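Long-range contacts in inactive glucansucrase (Lactobacillus reuteri, PDB 5JBD), which is a member of glycosyl hydrolase family 70 with a TIM-barrel core and a bound calcium ion: residues 248-253 against 831-836; 256-261 against 748-753. One frame throughout, in Å; residues are numbered along the deposited sequence.

Interaction 1: residues 248-253 against 831-836; sequences NPVVQA and VRINKW
Val-250 packs against both Val-831 and Ile-833, its two methyls turned to the loop. Because CG1 is anti to the backbone N (chi1 177°), this branch projects from the first helical turn and does most of the touching: it meets Ile-833 CG1 at 3.8 Å and Val-831 CG1 at 3.9 Å. The two valine side chains cross at roughly a right angle. Val-251 uses the other branch: its CG2 packs 4.0 Å from Ile-833 CD1 and reaches the edge of the Trp-836 indole, 4.2 Å from CZ3 and near the ring plane. Ile-833 also covers a face of that indole, with CG2 above its centre, so the ring is met from two directions.

No direct hydrogen bond joins the segments. Instead, a water donates to Val-250 O (2.9 Å) and to Val-831 O (2.8 Å), bridging helix and loop. At the helix start, Asn-248 is the N-cap: its OD1 accepts from Val-250 N at 2.8 Å, and weakly from Val-251 N. Ile-833 O accepts from Gln-797 of helix 794-800, while Val-251 and Trp-836 both touch Ile-244 of strand 242-244, so helix 249-263 and the loop meet over the same strand residue.

Interaction 2: residues 256-261 against 748-753; sequences LNWEYF and IVMNQM. With CA (calcium ion), chain C.
The CA atoms of Glu-259 and Ile-748 are 8.1 Å apart, the nearest such pair between the segments, where helix 249-263 passes the end of strand 743-748 and the turn beyond it. That strand belongs to the eight-stranded parallel sheet of the (beta/alpha)8, or TIM, barrel, and the contact packs a helix against the barrel strand as it gives way to a loop.

Trp-258 carries most of the interface. Its CG is anti to the backbone N (chi1 -165°), which directs the indole at the strand end. Ile-748 runs antiparallel to the indole over one face, its CG1 set toward the rim, in a CH-pi contact 4.0 Å from the centroid of the six-membered ring and 20° off its normal. The rim of the same ring faces the next two residues: Val-749 O approaches CH2 in the ring plane at 3.3 Å, and Met-750 CG comes to 4.0 Å from CZ3. On the pyrrole side NE1 donates to Arg-712 O, so a hydrogen bond fixes one side of the indole while the six-membered ring is packed against the strand end. Ile-748 CD1, still against the indole, also reaches the aliphatic part of Glu-259, 3.5 Å from CG, the two side chains crossing nearly perpendicularly. Helix 291-304 contributes Met-296, which touches both Glu-259 and Ile-748.

Past the packed residues the turn reaches the calcium ion. Asn-751 OD1 binds it at 2.3 Å, alongside Glu-237, Asp-243 and Asn-287. The rotation of the amide is fixed from its other end, where ND2 gives Gln-752 OE1 an almost straight bond of 2.8 Å (170°) that lies in both amide planes. A water that also coordinates the calcium ion donates to Asn-751 O at 2.9 Å.

The two interactions lie with their centres 11 Å apart and use successive parts of helix 249-263, interaction 1 its first turn and interaction 2 a later one. Helix 249-263 thus faces both the end of barrel strand 743-748 and the loop that leads into strand 841-845 of a separate antiparallel sheet. Strand 752-753 lies at the edge of that second sheet, paired with 242-244. Along the chain, interaction 2 is nested within the loop closed by interaction 1. They also touch directly, Trp-836 NE1 packing 3.4 Å from Met-753 SD. Chain regions hundreds of residues apart thus meet beside the calcium site, joining barrel and antiparallel sheet.

Interaction 1: residues 248-253 against 831-836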
ATOM      1  N   ASN A 248      11.541  16.638   4.139  1.00 26.65           N
ATOM      2  CA  ASN A 248      12.642  17.304   3.417  1.00 27.07           C
ATOM      3  C   ASN A 248      12.056  18.287   2.394  1.00 27.29           C
ATOM      4  O   ASN A 248      11.302  17.861   1.521  1.00 27.65           O
ATOM      5  CB  ASN A 248      13.538  16.260   2.736  1.00 27.32           C
ATOM      6  CG  ASN A 248      14.750  16.879   2.052  1.00 29.96           C
ATOM      7  OD1 ASN A 248      14.608  17.790   1.234  1.00 31.98           O
ATOM      8  ND2 ASN A 248      15.948  16.397   2.391  1.00 28.85           N
ATOM      9  N   PRO A 249      12.405  19.593   2.479  1.00 27.81           N
ATOM     10  CA  PRO A 249      11.840  20.570   1.526  1.00 27.89           C
ATOM     11  C   PRO A 249      12.053  20.264   0.043  1.00 27.83           C
ATOM     12  O   PRO A 249      11.193  20.603  -0.776  1.00 27.77           O
ATOM     13  CB  PRO A 249      12.530  21.891   1.904  1.00 29.34           C
ATOM     14  CG  PRO A 249      12.924  21.713   3.319  1.00 30.20           C
ATOM     15  CD  PRO A 249      13.270  20.252   3.466  1.00 29.61           C
ATOM     16  N   VAL A 250      13.166  19.613  -0.301  1.00 28.01           N
ATOM     17  CA  VAL A 250      13.421  19.179  -1.691  1.00 27.93           C
ATOM     18  C   VAL A 250      12.452  18.064  -2.103  1.00 26.45           C
ATOM     19  O   VAL A 250      11.923  18.072  -3.223  1.00 25.63           O
ATOM     20  CB  VAL A 250      14.907  18.772  -1.927  1.00 29.00           C
ATOM     21  CG1 VAL A 250      15.116  18.271  -3.353  1.00 30.18           C
ATOM     22  CG2 VAL A 250      15.850  19.949  -1.649  1.00 29.33           C
ATOM     23  N   VAL A 251      12.208  17.119  -1.202  1.00 25.82           N
ATOM     24  CA  VAL A 251      11.224  16.069  -1.441  1.00 24.98           C
ATOM     25  C   VAL A 251       9.820  16.684  -1.584  1.00 24.54           C
ATOM     26  O   VAL A 251       9.027  16.259  -2.444  1.00 24.86           O
ATOM     27  CB  VAL A 251      11.258  14.988  -0.339  1.00 24.86           C
ATOM     28  CG1 VAL A 251      10.144  13.956  -0.537  1.00 24.71           C
ATOM     29  CG2 VAL A 251      12.608  14.284  -0.353  1.00 25.87           C
ATOM     30  N   GLN A 252       9.519  17.689  -0.769  1.00 24.88           N
ATOM     31  CA  GLN A 252       8.187  18.320  -0.812  1.00 25.22           C
ATOM     32  C   GLN A 252       7.962  18.980  -2.171  1.00 25.96           C
ATOM     33  O   GLN A 252       6.878  18.850  -2.740  1.00 25.78           O
ATOM     34  CB  GLN A 252       8.002  19.311   0.335  1.00 25.37           C
ATOM     35  CG  GLN A 252       7.929  18.620   1.689  1.00 24.74           C
ATOM     36  CD  GLN A 252       7.711  19.567   2.851  1.00 25.25           C
ATOM     37  OE1 GLN A 252       7.723  20.791   2.704  1.00 25.45           O
ATOM     38  NE2 GLN A 252       7.497  18.994   4.027  1.00 26.24           N
ATOM     39  N   ALA A 253       9.001  19.641  -2.709  1.00 26.16           N
ATOM     40  CA  ALA A 253       8.924  20.196  -4.057  1.00 26.19           C
ATOM     41  C   ALA A 253       8.768  19.094  -5.112  1.00 26.65           C
ATOM     42  O   ALA A 253       7.971  19.237  -6.041  1.00 27.69           O
ATOM     43  CB  ALA A 253      10.139  21.071  -4.355  1.00 27.20           C
ATOM     44  N   VAL A 831      16.678  22.253  -6.267  1.00 32.07           N
ATOM     45  CA  VAL A 831      17.348  20.973  -6.438  1.00 32.71           C
ATOM     46  C   VAL A 831      16.342  20.019  -7.065  1.00 33.38           C
ATOM     47  O   VAL A 831      15.192  19.934  -6.603  1.00 31.98           O
ATOM     48  CB  VAL A 831      17.844  20.414  -5.078  1.00 32.57           C
ATOM     49  CG1 VAL A 831      18.415  19.010  -5.237  1.00 34.06           C
ATOM     50  CG2 VAL A 831      18.870  21.351  -4.464  1.00 34.16           C
ATOM     51  N   ARG A 832      16.758  19.337  -8.126  1.00 32.69           N
ATOM     52  CA  ARG A 832      15.930  18.334  -8.782  1.00 33.74           C
ATOM     53  C   ARG A 832      16.329  16.953  -8.285  1.00 33.14           C
ATOM     54  O   ARG A 832      17.518  16.628  -8.229  1.00 31.26           O
ATOM     55  CB  ARG A 832      16.094  18.400 -10.298  1.00 36.25           C
ATOM     56  CG  ARG A 832      15.543  19.685 -10.912  1.00 39.10           C
ATOM     57  CD  ARG A 832      15.682  19.713 -12.428  1.00 40.84           C
ATOM     58  NE  ARG A 832      15.064  18.555 -13.102  1.00 40.60           N
ATOM     59  CZ  ARG A 832      15.037  18.378 -14.428  1.00 43.03           C
ATOM     60  NH1 ARG A 832      15.591  19.278 -15.255  1.00 41.79           N
ATOM     61  NH2 ARG A 832      14.451  17.296 -14.944  1.00 43.32           N
ATOM     62  N   ILE A 833      15.339  16.138  -7.927  1.00 30.40           N
ATOM     63  CA  ILE A 833      15.602  14.737  -7.588  1.00 31.37           C
ATOM     64  C   ILE A 833      15.590  13.893  -8.877  1.00 31.67           C
ATOM     65  O   ILE A 833      14.530  13.484  -9.353  1.00 29.27           O
ATOM     66  CB  ILE A 833      14.593  14.189  -6.552  1.00 30.07           C
ATOM     67  CG1 ILE A 833      14.692  15.013  -5.262  1.00 30.40           C
ATOM     68  CG2 ILE A 833      14.880  12.714  -6.279  1.00 30.07           C
ATOM     69  CD1 ILE A 833      13.740  14.596  -4.150  1.00 29.81           C
ATOM     70  N   ASN A 834      16.779  13.653  -9.433  1.00 32.40           N
ATOM     71  CA  ASN A 834      16.931  12.795 -10.614  1.00 32.25           C
ATOM     72  C   ASN A 834      17.115  11.332 -10.229  1.00 31.56           C
ATOM     73  O   ASN A 834      16.944  10.438 -11.069  1.00 30.63           O
ATOM     74  CB  ASN A 834      18.103  13.265 -11.480  1.00 34.33           C
ATOM     75  CG  ASN A 834      19.447  13.141 -10.779  1.00 35.14           C
ATOM     76  OD1 ASN A 834      19.677  13.754  -9.745  1.00 35.02           O
ATOM     77  ND2 ASN A 834      20.337  12.334 -11.346  1.00 38.82           N
ATOM     78  N   LYS A 835      17.490  11.103  -8.970  1.00 30.61           N
ATOM     79  CA  LYS A 835      17.802   9.777  -8.470  1.00 32.96           C
ATOM     80  C   LYS A 835      17.576   9.751  -6.967  1.00 30.99           C
ATOM     81  O   LYS A 835      18.052  10.639  -6.280  1.00 31.78           O
ATOM     82  CB  LYS A 835      19.268   9.481  -8.763  1.00 36.16           C
ATOM     83  CG  LYS A 835      19.729   8.098  -8.341  1.00 42.12           C
ATOM     84  CD  LYS A 835      21.142   7.763  -8.843  1.00 46.01           C
ATOM     85  CE  LYS A 835      21.190   7.334 -10.313  1.00 51.51           C
ATOM     86  NZ  LYS A 835      20.083   6.421 -10.778  1.00 52.75           N
ATOM     87  N   TRP A 836      16.850   8.751  -6.468  1.00 30.40           N
ATOM     88  CA  TRP A 836      16.615   8.592  -5.022  1.00 29.29           C
ATOM     89  C   TRP A 836      17.851   7.987  -4.369  1.00 29.65           C
ATOM     90  O   TRP A 836      18.540   7.171  -4.969  1.00 29.62           O
ATOM     91  CB  TRP A 836      15.367   7.720  -4.734  1.00 28.48           C
ATOM     92  CG  TRP A 836      14.098   8.345  -5.240  1.00 28.23           C
ATOM     93  CD1 TRP A 836      13.478   8.097  -6.430  1.00 28.94           C
ATOM     94  CD2 TRP A 836      13.323   9.350  -4.584  1.00 28.41           C
ATOM     95  NE1 TRP A 836      12.368   8.894  -6.561  1.00 28.42           N
ATOM     96  CE2 TRP A 836      12.242   9.670  -5.440  1.00 28.66           C
ATOM     97  CE3 TRP A 836      13.441  10.019  -3.362  1.00 27.60           C
ATOM     98  CZ2 TRP A 836      11.265  10.625  -5.096  1.00 30.01           C
ATOM     99  CZ3 TRP A 836      12.473  10.975  -3.016  1.00 28.50           C
ATOM    100  CH2 TRP A 836      11.404  11.270  -3.883  1.00 28.01           C
TER
HETATM  101  O   HOH W   1      12.652  18.962  -5.894  1.00 24.63           O

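Interaction 2: residues 256-261 against 748-753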
ATOM      1  N   LEU A 256       5.150  17.925  -5.488  1.00 24.46           N
ATOM      2  CA  LEU A 256       4.411  18.892  -6.297  1.00 24.67           C
ATOM      3  C   LEU A 256       4.646  18.648  -7.781  1.00 25.61           C
ATOM      4  O   LEU A 256       3.687  18.647  -8.559  1.00 27.49           O
ATOM      5  CB  LEU A 256       4.774  20.334  -5.917  1.00 25.35           C
ATOM      6  CG  LEU A 256       4.387  20.759  -4.508  1.00 24.89           C
ATOM      7  CD1 LEU A 256       4.952  22.125  -4.181  1.00 26.01           C
ATOM      8  CD2 LEU A 256       2.879  20.767  -4.342  1.00 25.29           C
ATOM      9  N   ASN A 257       5.905  18.424  -8.155  1.00 26.15           N
ATOM     10  CA  ASN A 257       6.276  18.010  -9.519  1.00 26.77           C
ATOM     11  C   ASN A 257       5.502  16.775  -9.969  1.00 26.37           C
ATOM     12  O   ASN A 257       4.947  16.744 -11.065  1.00 26.64           O
ATOM     13  CB  ASN A 257       7.782  17.716  -9.600  1.00 26.84           C
ATOM     14  CG  ASN A 257       8.284  17.668 -11.023  1.00 27.64           C
ATOM     15  OD1 ASN A 257       8.572  18.707 -11.619  1.00 27.46           O
ATOM     16  ND2 ASN A 257       8.388  16.466 -11.582  1.00 27.07           N
ATOM     17  N   TRP A 258       5.488  15.762  -9.110  1.00 25.33           N
ATOM     18  CA  TRP A 258       4.834  14.477  -9.389  1.00 24.96           C
ATOM     19  C   TRP A 258       3.319  14.629  -9.548  1.00 23.94           C
ATOM     20  O   TRP A 258       2.710  14.057 -10.459  1.00 22.13           O
ATOM     21  CB  TRP A 258       5.137  13.497  -8.248  1.00 25.34           C
ATOM     22  CG  TRP A 258       4.842  12.045  -8.517  1.00 25.95           C
ATOM     23  CD1 TRP A 258       4.769  11.420  -9.726  1.00 26.22           C
ATOM     24  CD2 TRP A 258       4.661  11.022  -7.530  1.00 25.99           C
ATOM     25  NE1 TRP A 258       4.528  10.081  -9.554  1.00 25.44           N
ATOM     26  CE2 TRP A 258       4.465   9.812  -8.215  1.00 26.21           C
ATOM     27  CE3 TRP A 258       4.633  11.019  -6.138  1.00 25.28           C
ATOM     28  CZ2 TRP A 258       4.233   8.603  -7.551  1.00 26.03           C
ATOM     29  CZ3 TRP A 258       4.423   9.821  -5.475  1.00 26.30           C
ATOM     30  CH2 TRP A 258       4.231   8.627  -6.182  1.00 25.27           C
ATOM     31  N   GLU A 259       2.719  15.409  -8.653  1.00 23.74           N
ATOM     32  CA  GLU A 259       1.284  15.707  -8.730  1.00 23.84           C
ATOM     33  C   GLU A 259       0.929  16.438 -10.020  1.00 24.04           C
ATOM     34  O   GLU A 259      -0.030  16.065 -10.701  1.00 23.28           O
ATOM     35  CB  GLU A 259       0.853  16.508  -7.502  1.00 24.67           C
ATOM     36  CG  GLU A 259       0.904  15.692  -6.208  1.00 23.68           C
ATOM     37  CD  GLU A 259       1.104  16.524  -4.957  1.00 24.73           C
ATOM     38  OE1 GLU A 259       0.836  17.743  -4.996  1.00 27.05           O
ATOM     39  OE2 GLU A 259       1.561  15.963  -3.932  1.00 23.67           O
ATOM     40  N   TYR A 260       1.751  17.428 -10.387  1.00 23.89           N
ATOM     41  CA  TYR A 260       1.545  18.176 -11.619  1.00 24.55           C
ATOM     42  C   TYR A 260       1.613  17.240 -12.841  1.00 24.34           C
ATOM     43  O   TYR A 260       0.801  17.352 -13.766  1.00 24.91           O
ATOM     44  CB  TYR A 260       2.556  19.335 -11.741  1.00 24.95           C
ATOM     45  CG  TYR A 260       2.398  20.129 -13.021  1.00 26.05           C
ATOM     46  CD1 TYR A 260       1.399  21.095 -13.155  1.00 26.46           C
ATOM     47  CD2 TYR A 260       3.215  19.873 -14.120  1.00 27.07           C
ATOM     48  CE1 TYR A 260       1.231  21.792 -14.343  1.00 27.15           C
ATOM     49  CE2 TYR A 260       3.065  20.571 -15.306  1.00 27.91           C
ATOM     50  CZ  TYR A 260       2.083  21.522 -15.417  1.00 27.98           C
ATOM     51  OH  TYR A 260       1.958  22.197 -16.609  1.00 29.18           O
ATOM     52  N   PHE A 261       2.562  16.308 -12.820  1.00 24.62           N
ATOM     53  CA  PHE A 261       2.724  15.310 -13.889  1.00 25.48           C
ATOM     54  C   PHE A 261       1.481  14.444 -14.055  1.00 25.82           C
ATOM     55  O   PHE A 261       0.938  14.306 -15.154  1.00 26.07           O
ATOM     56  CB  PHE A 261       3.947  14.436 -13.571  1.00 25.91           C
ATOM     57  CG  PHE A 261       4.173  13.285 -14.518  1.00 26.49           C
ATOM     58  CD1 PHE A 261       4.778  13.485 -15.752  1.00 26.52           C
ATOM     59  CD2 PHE A 261       3.841  11.984 -14.140  1.00 26.79           C
ATOM     60  CE1 PHE A 261       5.019  12.416 -16.612  1.00 27.88           C
ATOM     61  CE2 PHE A 261       4.088  10.914 -14.990  1.00 27.08           C
ATOM     62  CZ  PHE A 261       4.669  11.131 -16.233  1.00 27.13           C
ATOM     63  N   ILE A 748      -1.949   7.953  -5.448  1.00 21.40           N
ATOM     64  CA  ILE A 748      -0.614   8.574  -5.355  1.00 22.50           C
ATOM     65  C   ILE A 748       0.033   8.072  -4.072  1.00 23.43           C
ATOM     66  O   ILE A 748      -0.618   8.035  -3.028  1.00 23.66           O
ATOM     67  CB  ILE A 748      -0.640  10.127  -5.470  1.00 22.11           C
ATOM     68  CG1 ILE A 748       0.794  10.685  -5.557  1.00 22.18           C
ATOM     69  CG2 ILE A 748      -1.421  10.793  -4.326  1.00 22.77           C
ATOM     70  CD1 ILE A 748       0.858  12.162  -5.856  1.00 21.95           C
ATOM     71  N   VAL A 749       1.311   7.689  -4.169  1.00 22.91           N
ATOM     72  CA  VAL A 749       1.975   6.886  -3.138  1.00 24.07           C
ATOM     73  C   VAL A 749       3.273   7.554  -2.697  1.00 24.67           C
ATOM     74  O   VAL A 749       4.348   7.234  -3.213  1.00 22.95           O
ATOM     75  CB  VAL A 749       2.274   5.465  -3.655  1.00 25.96           C
ATOM     76  CG1 VAL A 749       2.869   4.584  -2.550  1.00 26.22           C
ATOM     77  CG2 VAL A 749       1.000   4.839  -4.211  1.00 26.29           C
ATOM     78  N   MET A 750       3.162   8.481  -1.735  1.00 23.70           N
ATOM     79  CA  MET A 750       4.319   9.238  -1.225  1.00 23.23           C
ATOM     80  C   MET A 750       5.067   8.564  -0.078  1.00 22.35           C
ATOM     81  O   MET A 750       6.150   9.023   0.281  1.00 22.59           O
ATOM     82  CB  MET A 750       3.906  10.657  -0.800  1.00 23.16           C
ATOM     83  CG  MET A 750       3.550  11.571  -1.967  1.00 25.02           C
ATOM     84  SD  MET A 750       2.943  13.219  -1.506  1.00 25.81           S
ATOM     85  CE  MET A 750       1.197  12.855  -1.219  1.00 26.97           C
ATOM     86  N   ASN A 751       4.537   7.483   0.493  1.00 21.99           N
ATOM     87  CA  ASN A 751       5.127   6.973   1.724  1.00 21.98           C
ATOM     88  C   ASN A 751       6.436   6.233   1.500  1.00 23.03           C
ATOM     89  O   ASN A 751       7.378   6.446   2.263  1.00 21.43           O
ATOM     90  CB  ASN A 751       4.198   6.064   2.498  1.00 22.18           C
ATOM     91  CG  ASN A 751       4.832   5.566   3.790  1.00 22.15           C
ATOM     92  OD1 ASN A 751       5.095   6.344   4.727  1.00 23.80           O
ATOM     93  ND2 ASN A 751       5.110   4.269   3.841  1.00 23.60           N
ATOM     94  N   GLN A 752       6.453   5.329   0.516  1.00 24.10           N
ATOM     95  CA  GLN A 752       7.612   4.455   0.291  1.00 26.29           C
ATOM     96  C   GLN A 752       7.866   4.116  -1.174  1.00 27.11           C
ATOM     97  O   GLN A 752       6.957   4.165  -1.997  1.00 25.88           O
ATOM     98  CB  GLN A 752       7.477   3.132   1.062  1.00 25.67           C
ATOM     99  CG  GLN A 752       6.605   2.059   0.394  1.00 26.91           C
ATOM    100  CD  GLN A 752       5.103   2.332   0.488  1.00 27.93           C
ATOM    101  OE1 GLN A 752       4.618   2.834   1.493  1.00 26.92           O
ATOM    102  NE2 GLN A 752       4.368   1.980  -0.559  1.00 27.45           N
ATOM    103  N   MET A 753       9.120   3.758  -1.447  1.00 27.98           N
ATOM    104  CA  MET A 753       9.512   3.064  -2.674  1.00 28.83           C
ATOM    105  C   MET A 753      10.145   1.735  -2.273  1.00 28.61           C
ATOM    106  O   MET A 753      10.666   1.596  -1.158  1.00 27.60           O
ATOM    107  CB  MET A 753      10.472   3.935  -3.490  1.00 31.09           C
ATOM    108  CG  MET A 753       9.851   5.258  -3.936  1.00 32.14           C
ATOM    109  SD  MET A 753      10.862   6.203  -5.102  1.00 34.32           S
ATOM    110  CE  MET A 753      10.756   5.170  -6.550  1.00 32.49           C
TER
HETATM  111 CA    CA C1701       6.388   7.450   6.233  1.00 22.75          CA
HETATM  112  O   HOH W   2       7.022   8.588   4.206  1.00 26.28           O